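Local structure of Thiol:disulfide interchange protein (Klebsiella pneumoniae, 6DXN) at residues F28-C33 with S65-L70; P35-A40 with L94-Q99; I43-A48 with T175-M180; A77-Q82 with F131-L136. The protein is a periplasmic DsbA-type protein of the thioredoxin family that probably acts as an oxidoreductase exchanging disulfide bonds with other proteins. All coordinates share one frame; numbering follows the deposited sequence. Where two conformers were deposited one is given.

Interaction 1: F28-C33 with S65-L70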
loop_
_atom_site.group_PDB
_atom_site.type_symbol
_atom_site.label_atom_id
_atom_site.label_comp_id
_atom_site.label_asym_id
_atom_site.label_seq_id
_atom_site.Cartn_x
_atom_site.Cartn_y
_atom_site.Cartn_z
ATOM N N PHE A 28 0.760 -2.007 3.809
ATOM C CA PHE A 28 -0.003 -0.991 4.512
ATOM C C PHE A 28 0.778 0.318 4.360
ATOM O O PHE A 28 1.986 0.346 4.543
ATOM C CB PHE A 28 -0.277 -1.401 5.963
ATOM C CG PHE A 28 -1.225 -2.570 6.123
ATOM C CD1 PHE A 28 -2.599 -2.382 6.069
ATOM C CD2 PHE A 28 -0.748 -3.845 6.374
ATOM C CE1 PHE A 28 -3.471 -3.448 6.232
ATOM C CE2 PHE A 28 -1.621 -4.912 6.541
ATOM C CZ PHE A 28 -2.978 -4.711 6.465
ATOM N N PHE A 29 0.077 1.389 3.989
ATOM C CA PHE A 29 0.762 2.631 3.766
ATOM C C PHE A 29 -0.132 3.814 4.152
ATOM O O PHE A 29 -1.321 3.663 4.426
ATOM C CB PHE A 29 1.164 2.730 2.291
ATOM C CG PHE A 29 0.046 3.142 1.369
ATOM C CD1 PHE A 29 -0.919 2.233 0.957
ATOM C CD2 PHE A 29 -0.050 4.452 0.925
ATOM C CE1 PHE A 29 -1.952 2.628 0.122
ATOM C CE2 PHE A 29 -1.077 4.845 0.085
ATOM C CZ PHE A 29 -2.026 3.929 -0.318
ATOM N N SER A 30 0.486 4.995 4.160
ATOM C CA SER A 30 -0.192 6.231 4.432
ATOM C C SER A 30 0.353 7.279 3.464
ATOM O O SER A 30 1.571 7.373 3.262
ATOM C CB SER A 30 -0.018 6.658 5.868
ATOM O OG SER A 30 -0.583 7.933 6.071
ATOM N N PHE A 31 -0.552 8.051 2.862
ATOM C CA PHE A 31 -0.112 9.077 1.955
ATOM C C PHE A 31 0.668 10.168 2.709
ATOM O O PHE A 31 1.276 10.993 2.073
ATOM C CB PHE A 31 -1.282 9.670 1.173
ATOM C CG PHE A 31 -1.797 8.819 0.045
ATOM C CD1 PHE A 31 -1.089 8.735 -1.143
ATOM C CD2 PHE A 31 -3.002 8.140 0.146
ATOM C CE1 PHE A 31 -1.566 7.976 -2.198
ATOM C CE2 PHE A 31 -3.476 7.381 -0.909
ATOM C CZ PHE A 31 -2.754 7.286 -2.073
ATOM N N TYR A 32 0.613 10.164 4.051
ATOM C CA TYR A 32 1.338 11.143 4.908
ATOM C C TYR A 32 2.765 10.674 5.228
ATOM O O TYR A 32 3.606 11.469 5.673
ATOM C CB TYR A 32 0.690 11.292 6.290
ATOM C CG TYR A 32 -0.591 12.076 6.410
ATOM C CD1 TYR A 32 -1.827 11.466 6.253
ATOM C CD2 TYR A 32 -0.572 13.415 6.773
ATOM C CE1 TYR A 32 -3.008 12.178 6.403
ATOM C CE2 TYR A 32 -1.744 14.141 6.927
ATOM C CZ TYR A 32 -2.966 13.517 6.744
ATOM O OH TYR A 32 -4.127 14.225 6.888
ATOM N N CYS A 33 3.016 9.376 5.037
ATOM C CA CYS A 33 4.290 8.724 5.393
ATOM C C CYS A 33 5.369 8.950 4.323
ATOM O O CYS A 33 5.201 8.558 3.172
ATOM C CB CYS A 33 4.038 7.232 5.597
ATOM S SG CYS A 33 5.474 6.294 6.173
ATOM N N SER A 65 -6.325 4.416 7.664
ATOM C CA SER A 65 -7.301 5.485 7.975
ATOM C C SER A 65 -7.005 6.197 9.303
ATOM O O SER A 65 -7.298 7.387 9.435
ATOM C CB SER A 65 -8.711 4.941 8.009
ATOM O OG SER A 65 -9.163 4.568 6.721
ATOM N N GLN A 66 -6.439 5.467 10.268
ATOM C CA GLN A 66 -6.202 6.003 11.612
ATOM C C GLN A 66 -4.980 6.940 11.658
ATOM O O GLN A 66 -4.595 7.382 12.737
ATOM C CB GLN A 66 -6.069 4.847 12.607
ATOM C CG GLN A 66 -4.818 4.001 12.418
ATOM C CD GLN A 66 -4.779 2.804 13.338
ATOM O OE1 GLN A 66 -5.794 2.392 13.901
ATOM N NE2 GLN A 66 -3.599 2.218 13.478
HETATM N N MSE A 67 -4.378 7.243 10.501
HETATM C CA MSE A 67 -3.227 8.153 10.477
HETATM C C MSE A 67 -3.599 9.495 9.876
HETATM O O MSE A 67 -4.100 9.561 8.764
HETATM C CB MSE A 67 -2.048 7.542 9.702
HETATM C CG MSE A 67 -1.333 6.435 10.494
HETATM SE SE MSE A 67 0.098 5.600 9.402
HETATM C CE MSE A 67 1.254 7.173 9.147
ATOM N N GLY A 68 -3.375 10.566 10.650
ATOM C CA GLY A 68 -3.610 11.965 10.221
ATOM C C GLY A 68 -5.084 12.348 10.075
ATOM O O GLY A 68 -5.969 11.493 10.030
ATOM N N PRO A 69 -5.386 13.665 9.999
ATOM C CA PRO A 69 -6.760 14.146 9.829
ATOM C C PRO A 69 -7.491 13.620 8.577
ATOM O O PRO A 69 -8.658 13.265 8.662
ATOM C CB PRO A 69 -6.641 15.677 9.709
ATOM C CG PRO A 69 -5.225 16.036 10.128
ATOM C CD PRO A 69 -4.413 14.758 10.147
ATOM N N LEU A 70 -6.788 13.573 7.438
ATOM C CA LEU A 70 -7.370 13.151 6.138
ATOM C C LEU A 70 -7.417 11.624 5.975
ATOM O O LEU A 70 -8.008 11.134 4.992
ATOM C CB LEU A 70 -6.529 13.751 5.005
ATOM C CG LEU A 70 -6.619 15.263 4.829
ATOM C CD1 LEU A 70 -5.485 15.781 3.958
ATOM C CD2 LEU A 70 -7.968 15.659 4.252
HETATM O O HOH W 1 -3.567 8.086 6.656
#
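Y32 reaches over the 65-70 loop, and its hydroxyl makes the direct hydrogen bond between the two segments. The backbone N of L70 donates to Y32 OH at 2.8 Å with an N-H...O angle of 160°, approaching at the edge of the ring close to its plane. A second polar link runs through water: S30 OG donates to a water at 3.0 Å, which in turn donates to M67 O at 2.6 Å. S30 OG also accepts from the backbone N of Y32 at 3.2 Å, an ST turn that ties the serine to the tyrosine's own backbone.

That ST turn lies within a type I turn from S30 to C33, closed by C33 N to S30 O. Here strand 25-29 of the thioredoxin fold hands over to helix 34-41, and C33, first cysteine of the CxxC pair, is the N-cap with its side chain as the capping group. The predicted disulfide with C36 is not formed.

Apolar contacts line the outer end of the tyrosine and one of its faces. G68 CA sits over that face as a CH-pi contact, 4.2 Å from the centroid and toward the rim. P69 CD comes within 3.9 Å of Y32 CZ, while the L70 side chain crosses that of Y32 at about a right angle. Farther back, the selenomethionine M67 bends at chi3 (63°) to lay CE 3.6 Å from S30 CB. Both M67 and C33 also touch T152.

Interaction 2: P35-A40 with L94-Q99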
loop_
_atom_site.group_PDB
_atom_site.type_symbol
_atom_site.label_atom_id
_atom_site.label_comp_id
_atom_site.label_asym_id
_atom_site.label_seq_id
_atom_site.Cartn_x
_atom_site.Cartn_y
_atom_site.Cartn_z
ATOM N N PRO A 35 8.557 7.584 3.898
ATOM C CA PRO A 35 9.039 6.323 3.328
ATOM C C PRO A 35 7.991 5.650 2.430
ATOM O O PRO A 35 8.350 4.956 1.487
ATOM C CB PRO A 35 9.362 5.467 4.559
ATOM C CG PRO A 35 9.648 6.491 5.638
ATOM C CD PRO A 35 8.667 7.615 5.362
ATOM N N CYS A 36 6.704 5.862 2.734
ATOM C CA CYS A 36 5.643 5.290 1.892
ATOM C C CYS A 36 5.733 5.914 0.499
ATOM O O CYS A 36 5.538 5.251 -0.497
ATOM C CB CYS A 36 4.249 5.502 2.476
ATOM S SG CYS A 36 3.872 4.398 3.865
ATOM N N TYR A 37 6.016 7.217 0.467
ATOM C CA TYR A 37 6.151 7.945 -0.785
ATOM C C TYR A 37 7.385 7.428 -1.538
ATOM O O TYR A 37 7.292 7.128 -2.739
ATOM C CB TYR A 37 6.204 9.448 -0.492
ATOM C CG TYR A 37 6.288 10.366 -1.684
ATOM C CD1 TYR A 37 5.758 10.013 -2.913
ATOM C CD2 TYR A 37 6.789 11.650 -1.540
ATOM C CE1 TYR A 37 5.795 10.884 -3.991
ATOM C CE2 TYR A 37 6.830 12.534 -2.602
ATOM C CZ TYR A 37 6.323 12.154 -3.831
ATOM O OH TYR A 37 6.360 13.028 -4.875
ATOM N N ALA A 38 8.511 7.302 -0.819
ATOM C CA ALA A 38 9.785 6.845 -1.418
ATOM C C ALA A 38 9.621 5.434 -2.016
ATOM O O ALA A 38 10.145 5.137 -3.100
ATOM C CB ALA A 38 10.889 6.895 -0.382
ATOM N N PHE A 39 8.859 4.584 -1.328
ATOM C CA PHE A 39 8.614 3.206 -1.790
ATOM C C PHE A 39 7.832 3.190 -3.113
ATOM O O PHE A 39 8.022 2.292 -3.946
ATOM C CB PHE A 39 7.919 2.417 -0.681
ATOM C CG PHE A 39 8.876 1.753 0.269
ATOM C CD1 PHE A 39 9.943 2.452 0.815
ATOM C CD2 PHE A 39 8.701 0.428 0.632
ATOM C CE1 PHE A 39 10.838 1.825 1.668
ATOM C CE2 PHE A 39 9.586 -0.187 1.505
ATOM C CZ PHE A 39 10.648 0.515 2.023
ATOM N N ALA A 40 6.983 4.197 -3.322
ATOM C CA ALA A 40 6.165 4.242 -4.522
ATOM C C ALA A 40 6.784 5.107 -5.628
ATOM O O ALA A 40 6.416 4.923 -6.786
ATOM C CB ALA A 40 4.791 4.759 -4.174
ATOM N N LEU A 94 -1.452 12.290 -4.857
ATOM C CA LEU A 94 -1.884 12.400 -3.451
ATOM C C LEU A 94 -0.653 12.571 -2.554
ATOM O O LEU A 94 -0.700 13.341 -1.600
ATOM C CB LEU A 94 -2.728 11.184 -3.050
ATOM C CG LEU A 94 -4.136 11.135 -3.644
ATOM C CD1 LEU A 94 -4.768 9.769 -3.451
ATOM C CD2 LEU A 94 -5.019 12.220 -3.045
ATOM N N PHE A 95 0.429 11.834 -2.859
ATOM C CA PHE A 95 1.665 11.962 -2.123
ATOM C C PHE A 95 2.211 13.387 -2.294
ATOM O O PHE A 95 2.663 13.995 -1.332
ATOM C CB PHE A 95 2.728 10.966 -2.588
ATOM C CG PHE A 95 2.600 9.561 -2.048
ATOM C CD1 PHE A 95 2.869 9.294 -0.715
ATOM C CD2 PHE A 95 2.290 8.501 -2.884
ATOM C CE1 PHE A 95 2.787 8.001 -0.216
ATOM C CE2 PHE A 95 2.217 7.210 -2.386
ATOM C CZ PHE A 95 2.450 6.965 -1.053
ATOM N N GLU A 96 2.188 13.890 -3.532
ATOM C CA GLU A 96 2.657 15.256 -3.805
ATOM C C GLU A 96 1.748 16.250 -3.062
ATOM O O GLU A 96 2.233 17.111 -2.330
ATOM C CB GLU A 96 2.701 15.536 -5.308
ATOM C CG GLU A 96 3.760 14.734 -6.057
ATOM C CD GLU A 96 3.813 14.970 -7.555
ATOM O OE1 GLU A 96 3.157 15.933 -8.035
ATOM O OE2 GLU A 96 4.521 14.197 -8.248
ATOM N N GLY A 97 0.430 16.082 -3.220
ATOM C CA GLY A 97 -0.567 16.979 -2.589
ATOM C C GLY A 97 -0.437 17.049 -1.071
ATOM O O GLY A 97 -0.912 18.010 -0.436
ATOM N N LEU A 98 0.230 16.052 -0.481
ATOM C CA LEU A 98 0.373 15.974 0.968
ATOM C C LEU A 98 1.804 16.246 1.441
ATOM O O LEU A 98 1.986 16.905 2.484
ATOM C CB LEU A 98 -0.088 14.586 1.429
ATOM C CG LEU A 98 -1.599 14.387 1.444
ATOM C CD1 LEU A 98 -1.972 12.923 1.371
ATOM C CD2 LEU A 98 -2.209 15.044 2.670
ATOM N N GLN A 99 2.806 15.818 0.665
ATOM C CA GLN A 99 4.180 15.890 1.148
ATOM C C GLN A 99 5.078 16.831 0.336
ATOM O O GLN A 99 6.176 17.166 0.798
ATOM C CB GLN A 99 4.784 14.487 1.135
ATOM C CG GLN A 99 3.961 13.481 1.920
ATOM C CD GLN A 99 4.730 12.205 2.146
ATOM O OE1 GLN A 99 5.923 12.225 2.442
ATOM N NE2 GLN A 99 4.041 11.080 2.038
#
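Y37 and F95 lie side by side, pointing opposite ways, between the active-site helix 34-41 of the thioredoxin fold and helix 87-99, which belongs to the helical insertion characteristic of DsbA proteins. The two short helical segments run roughly antiparallel, at 147°, with axes 10.7 Å apart.

The tight part is built round F95. Its ring lies almost parallel to that of Y37, planes 13° apart, but the rings are so far displaced that they barely overlap, with centroids 5.0 Å apart. Each ring instead covers the root of the other residue: Y37 CA stands over the F95 face, 3.7 Å from its centroid, and F95 CB lies over the Y37 face, 3.6 Å from its centroid. Two further side chains of helix 34-41 touch the phenyl ring, C36 CB at 4.0 Å from F95 CE1 and A40 CB at 4.0 Å from F95 CE2. This inner side continues to F31 and F29, both of which touch F95.

Toward solvent the contact thins. With CG anti to its backbone N (chi1 -178°), Y37 extends across to the partly exposed E96, where the hydroxyl meets aliphatic CG rather than the carboxylate. Q99 stands beside the base of Y37, its amide plane steeply turned from the ring; Q99 NE2 is held by F31 O and C33 O, and it passes 3.7 Å from Y37 CB.

Interaction 3: I43-A48 with T175-M180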
loop_
_atom_site.group_PDB
_atom_site.type_symbol
_atom_site.label_atom_id
_atom_site.label_comp_id
_atom_site.label_asym_id
_atom_site.label_seq_id
_atom_site.Cartn_x
_atom_site.Cartn_y
_atom_site.Cartn_z
ATOM N N ILE A 43 12.500 5.067 -4.203
ATOM C CA ILE A 43 13.166 3.761 -4.115
ATOM C C ILE A 43 12.552 2.839 -5.172
ATOM O O ILE A 43 13.242 2.012 -5.767
ATOM C CB ILE A 43 13.035 3.147 -2.707
ATOM C CG1 ILE A 43 13.523 4.104 -1.617
ATOM C CG2 ILE A 43 13.753 1.799 -2.643
ATOM C CD1 ILE A 43 13.338 3.582 -0.212
ATOM N N ASN A 44 11.238 2.990 -5.374
ATOM C CA ASN A 44 10.510 2.192 -6.341
ATOM C C ASN A 44 10.534 0.720 -5.908
ATOM O O ASN A 44 10.808 -0.189 -6.699
ATOM C CB ASN A 44 11.001 2.458 -7.767
ATOM C CG ASN A 44 10.514 3.799 -8.273
ATOM O OD1 ASN A 44 9.336 4.129 -8.116
ATOM N ND2 ASN A 44 11.398 4.569 -8.885
ATOM N N VAL A 45 10.249 0.512 -4.621
ATOM C CA VAL A 45 10.124 -0.813 -4.065
ATOM C C VAL A 45 8.874 -1.459 -4.677
ATOM O O VAL A 45 8.850 -2.659 -4.931
ATOM C CB VAL A 45 9.995 -0.770 -2.530
ATOM C CG1 VAL A 45 9.607 -2.116 -1.952
ATOM C CG2 VAL A 45 11.248 -0.233 -1.865
ATOM N N ASP A 46 7.846 -0.636 -4.919
ATOM C CA ASP A 46 6.544 -1.133 -5.413
ATOM C C ASP A 46 6.652 -1.681 -6.843
ATOM O O ASP A 46 6.108 -2.735 -7.121
ATOM C CB ASP A 46 5.463 -0.056 -5.335
ATOM C CG ASP A 46 4.963 0.255 -3.934
ATOM O OD1 ASP A 46 5.366 -0.443 -2.979
ATOM O OD2 ASP A 46 4.157 1.175 -3.817
ATOM N N THR A 47 7.312 -0.949 -7.750
ATOM C CA THR A 47 7.460 -1.441 -9.150
ATOM C C THR A 47 8.337 -2.704 -9.165
ATOM O O THR A 47 8.040 -3.686 -9.872
ATOM C CB THR A 47 8.016 -0.348 -10.073
ATOM O OG1 THR A 47 7.074 0.724 -10.101
ATOM C CG2 THR A 47 8.255 -0.817 -11.493
ATOM N N ALA A 48 9.410 -2.680 -8.371
ATOM C CA ALA A 48 10.347 -3.812 -8.291
ATOM C C ALA A 48 9.582 -5.102 -7.955
ATOM O O ALA A 48 9.700 -6.129 -8.651
ATOM C CB ALA A 48 11.422 -3.509 -7.274
ATOM N N THR A 175 19.448 -1.631 -5.382
ATOM C CA THR A 175 19.791 -2.938 -4.836
ATOM C C THR A 175 18.787 -3.287 -3.731
ATOM O O THR A 175 18.321 -4.429 -3.638
ATOM C CB THR A 175 21.248 -2.957 -4.352
ATOM O OG1 THR A 175 22.075 -2.561 -5.451
ATOM C CG2 THR A 175 21.687 -4.311 -3.837
ATOM N N TYR A 176 18.441 -2.281 -2.920
ATOM C CA TYR A 176 17.488 -2.464 -1.833
ATOM C C TYR A 176 16.139 -2.949 -2.386
ATOM O O TYR A 176 15.559 -3.926 -1.872
ATOM C CB TYR A 176 17.294 -1.174 -1.029
ATOM C CG TYR A 176 16.256 -1.331 0.050
ATOM C CD1 TYR A 176 14.910 -1.197 -0.250
ATOM C CD2 TYR A 176 16.603 -1.667 1.348
ATOM C CE1 TYR A 176 13.936 -1.372 0.718
ATOM C CE2 TYR A 176 15.640 -1.833 2.331
ATOM C CZ TYR A 176 14.299 -1.697 2.009
ATOM O OH TYR A 176 13.320 -1.870 2.942
ATOM N N ALA A 177 15.640 -2.253 -3.418
ATOM C CA ALA A 177 14.353 -2.572 -4.032
ATOM C C ALA A 177 14.368 -4.009 -4.576
ATOM O O ALA A 177 13.402 -4.739 -4.407
ATOM C CB ALA A 177 14.026 -1.574 -5.118
ATOM N N GLU A 178 15.482 -4.397 -5.208
ATOM C CA GLU A 178 15.622 -5.745 -5.770
ATOM C C GLU A 178 15.594 -6.783 -4.640
ATOM O O GLU A 178 14.969 -7.825 -4.785
ATOM C CB GLU A 178 16.914 -5.892 -6.575
ATOM C CG GLU A 178 17.016 -7.228 -7.313
ATOM C CD GLU A 178 18.347 -7.501 -7.998
ATOM O OE1 GLU A 178 19.395 -7.138 -7.417
ATOM O OE2 GLU A 178 18.335 -8.070 -9.121
ATOM N N ASP A 179 16.250 -6.461 -3.520
ATOM C CA ASP A 179 16.383 -7.358 -2.356
ATOM C C ASP A 179 15.007 -7.545 -1.703
ATOM O O ASP A 179 14.686 -8.624 -1.191
ATOM C CB ASP A 179 17.424 -6.813 -1.364
ATOM C CG ASP A 179 18.066 -7.865 -0.465
ATOM O OD1 ASP A 179 18.075 -9.038 -0.866
ATOM O OD2 ASP A 179 18.579 -7.494 0.621
HETATM N N MSE A 180 14.198 -6.477 -1.724
HETATM C CA MSE A 180 12.867 -6.523 -1.149
HETATM C C MSE A 180 11.992 -7.436 -1.970
HETATM O O MSE A 180 11.267 -8.270 -1.416
HETATM C CB MSE A 180 12.281 -5.113 -1.063
HETATM C CG MSE A 180 10.776 -5.162 -0.841
HETATM SE SE MSE A 180 10.346 -5.749 0.980
HETATM C CE MSE A 180 10.465 -3.979 1.864
#
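V45 spreads its two methyls toward different partners on helix 173-188. CG1, anti to the backbone N (chi1 169°), presses against the M180 side chain, where V45 CG1 and M180 CG are 3.4 Å apart, tighter than ordinary carbon contact. The other methyl turns instead to Y176 and meets the ring at its edge, in the ring plane, with V45 CG2 3.9 Å from Y176 CE1. I43 approaches the same ring too: its CG2 lies 4.0 Å from Y176 CD1. The selenomethionine M180 is bent at both chi2 and chi3, and beyond V45 it also touches F39, I49 and F155.

These pieces belong to the helical layer on one side of the thioredoxin sheet. After helix 34-41, N44 leaves helical geometry with a positive phi of 65° and takes the N-cap position of helix 45-52, and the C-terminal helix 173-188 packs beside that turn. V45 and M180 both also lie on F155 of strand 154-157, so their contact is continuous with packing on the sheet.

A177 makes the close backbone approach possible. It stands opposite V45, with the two CA atoms 4.6 Å apart, and its methyl, A177 CB, points into the bend, 3.7 Å from I43 O and 3.8 Å from N44 O. One turn after V45, on helix 45-52, A48 CB faces A177 CB at 3.9 Å and also touches the carbonyl A177 O. At the far end of the Y176 ring, the hydroxyl is hydrogen-bonded to N165 O, and a triethylene glycol, probably from the crystallisation liquor, lies near this side chain.

Interaction 4: A77-Q82 with F131-L136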
loop_
_atom_site.group_PDB
_atom_site.type_symbol
_atom_site.label_atom_id
_atom_site.label_comp_id
_atom_site.label_asym_id
_atom_site.label_seq_id
_atom_site.Cartn_x
_atom_site.Cartn_y
_atom_site.Cartn_z
ATOM N N ALA A 77 -10.567 7.776 -0.972
ATOM C CA ALA A 77 -10.055 8.208 -2.266
ATOM C C ALA A 77 -9.294 7.060 -2.945
ATOM O O ALA A 77 -9.394 6.874 -4.165
ATOM C CB ALA A 77 -9.187 9.426 -2.095
ATOM N N TRP A 78 -8.569 6.267 -2.149
ATOM C CA TRP A 78 -7.788 5.153 -2.728
ATOM C C TRP A 78 -8.753 4.079 -3.272
ATOM O O TRP A 78 -8.542 3.518 -4.361
ATOM C CB TRP A 78 -6.786 4.642 -1.686
ATOM C CG TRP A 78 -5.768 3.667 -2.195
ATOM C CD1 TRP A 78 -5.527 2.417 -1.706
ATOM C CD2 TRP A 78 -4.872 3.841 -3.307
ATOM N NE1 TRP A 78 -4.530 1.814 -2.417
ATOM C CE2 TRP A 78 -4.110 2.658 -3.409
ATOM C CE3 TRP A 78 -4.622 4.881 -4.215
ATOM C CZ2 TRP A 78 -3.129 2.480 -4.382
ATOM C CZ3 TRP A 78 -3.670 4.693 -5.196
ATOM C CH2 TRP A 78 -2.929 3.509 -5.269
ATOM N N ALA A 79 -9.828 3.823 -2.520
ATOM C CA ALA A 79 -10.849 2.842 -2.893
ATOM C C ALA A 79 -11.539 3.269 -4.194
ATOM O O ALA A 79 -11.733 2.445 -5.094
ATOM C CB ALA A 79 -11.829 2.670 -1.762
ATOM N N VAL A 80 -11.904 4.557 -4.287
ATOM C CA VAL A 80 -12.522 5.093 -5.497
ATOM C C VAL A 80 -11.502 5.016 -6.636
ATOM O O VAL A 80 -11.861 4.694 -7.776
ATOM C CB VAL A 80 -13.027 6.543 -5.315
ATOM C CG1 VAL A 80 -13.348 7.198 -6.647
ATOM C CG2 VAL A 80 -14.226 6.629 -4.389
ATOM N N ALA A 81 -10.243 5.340 -6.314
ATOM C CA ALA A 81 -9.128 5.353 -7.275
ATOM C C ALA A 81 -8.989 4.008 -8.003
ATOM O O ALA A 81 -8.745 3.979 -9.219
ATOM C CB ALA A 81 -7.847 5.694 -6.552
ATOM N N GLN A 82 -9.145 2.912 -7.253
ATOM C CA GLN A 82 -8.992 1.538 -7.773
ATOM C C GLN A 82 -10.269 1.092 -8.498
ATOM O O GLN A 82 -10.202 0.336 -9.460
ATOM C CB GLN A 82 -8.649 0.585 -6.628
ATOM C CG GLN A 82 -7.327 0.918 -5.962
ATOM C CD GLN A 82 -7.135 0.206 -4.649
ATOM O OE1 GLN A 82 -6.783 0.818 -3.646
ATOM N NE2 GLN A 82 -7.389 -1.092 -4.636
ATOM N N PHE A 131 -21.240 0.212 -3.695
ATOM C CA PHE A 131 -21.135 -0.910 -2.753
ATOM C C PHE A 131 -19.714 -1.502 -2.723
ATOM O O PHE A 131 -19.248 -1.873 -1.662
ATOM C CB PHE A 131 -22.206 -1.971 -3.047
ATOM C CG PHE A 131 -21.981 -2.828 -4.268
ATOM C CD1 PHE A 131 -21.272 -4.018 -4.168
ATOM C CD2 PHE A 131 -22.508 -2.477 -5.506
ATOM C CE1 PHE A 131 -21.071 -4.819 -5.281
ATOM C CE2 PHE A 131 -22.299 -3.274 -6.622
ATOM C CZ PHE A 131 -21.576 -4.444 -6.508
HETATM N N MSE A 132 -19.043 -1.568 -3.881
HETATM C CA MSE A 132 -17.689 -2.152 -3.947
HETATM C C MSE A 132 -16.688 -1.226 -3.306
HETATM O O MSE A 132 -15.737 -1.677 -2.682
HETATM C CB MSE A 132 -17.236 -2.473 -5.372
HETATM C CG MSE A 132 -17.889 -3.762 -5.865
HETATM SE SE MSE A 132 -17.886 -3.845 -7.831
HETATM C CE MSE A 132 -16.024 -4.449 -8.050
ATOM N N VAL A 133 -16.913 0.082 -3.457
ATOM C CA VAL A 133 -16.020 1.107 -2.885
ATOM C C VAL A 133 -16.061 1.004 -1.354
ATOM O O VAL A 133 -15.022 0.944 -0.696
ATOM C CB VAL A 133 -16.394 2.513 -3.396
ATOM C CG1 VAL A 133 -15.793 3.630 -2.551
ATOM C CG2 VAL A 133 -16.007 2.676 -4.854
ATOM N N LYS A 134 -17.274 0.915 -0.810
ATOM C CA LYS A 134 -17.509 0.831 0.632
ATOM C C LYS A 134 -16.927 -0.467 1.194
ATOM O O LYS A 134 -16.410 -0.483 2.299
ATOM C CB LYS A 134 -19.010 0.906 0.917
ATOM C CG LYS A 134 -19.676 2.203 0.475
ATOM C CD LYS A 134 -21.196 2.099 0.396
ATOM C CE LYS A 134 -21.888 1.949 1.735
ATOM N NZ LYS A 134 -21.764 3.175 2.554
ATOM N N ALA A 135 -17.041 -1.552 0.422
ATOM C CA ALA A 135 -16.539 -2.849 0.866
ATOM C C ALA A 135 -15.012 -2.810 0.994
ATOM O O ALA A 135 -14.464 -3.397 1.921
ATOM C CB ALA A 135 -16.985 -3.936 -0.085
ATOM N N LEU A 136 -14.352 -2.098 0.069
ATOM C CA LEU A 136 -12.887 -2.011 0.049
ATOM C C LEU A 136 -12.404 -1.110 1.195
ATOM O O LEU A 136 -11.378 -1.372 1.794
ATOM C CB LEU A 136 -12.436 -1.494 -1.320
ATOM C CG LEU A 136 -10.931 -1.524 -1.589
ATOM C CD1 LEU A 136 -10.366 -2.930 -1.407
ATOM C CD2 LEU A 136 -10.628 -1.022 -2.989
#
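A79 and V80 on helix 71-83 meet V133 and L136 on helix 131-146 chiefly through apolar contacts. V80 CG2 and V133 CG1 face each other at 3.9 Å, and the same V133 methyl lies 4.2 Å from A79 CB. L136, with CG anti to its backbone N (chi1 -172°), brings CD2 against both A79 and Q82, 3.9 Å from A79 CA.

The small side chain of A79 lets the backbones come near: the CA atoms of A79 and V133 are 5.5 Å apart, and the axes of the two short segments 8.8 Å, at 133° between their directions. Helix 71-83 and the start of helix 131-146 belong to the helical insertion of DsbA proteins; the long helix then leads back toward the thioredoxin sheet. V80 continues the same apolar layer to Y124 and M127 of helix 121-129 and to F114 of helix 107-115.

Polar groups take part without any hydrogen bond across the contact. A79 CB rests 3.8 Å from the carbonyl V133 O. Where the contact nears solvent, the extended Q82 crosses L136 at about a right angle, its amide end near L136 CD2, though the exact placement of that amide is doubtful. Just ahead of this contact, N130 OD1 accepts a hydrogen bond from V133 N at the start of helix 131-146.

Interactions 1 and 2 adjoin, with centres about 11 Å apart, at the CxxC end of strand 25-29 and helix 34-41; Q99 of interaction 2 bonds to the F31 and C33 carbonyls of interaction 1. From there the contacts run in two directions. Interaction 3 follows helix 34-41 into helix 45-52 and the C-terminal helix on the thioredoxin side, whereas interaction 4 lies among the inserted helices, joined to interaction 1 where W78 packs on F29 and F31. The centres of interactions 3 and 4 lie about 27 Å apart, on opposite sides of the chain's centre. Along the sequence interactions 1, 2 and 3 interleave, while interaction 4 comes wholly after interaction 1 and between the two segments of interaction 3, so the active-site region is tied to both parts of the fold.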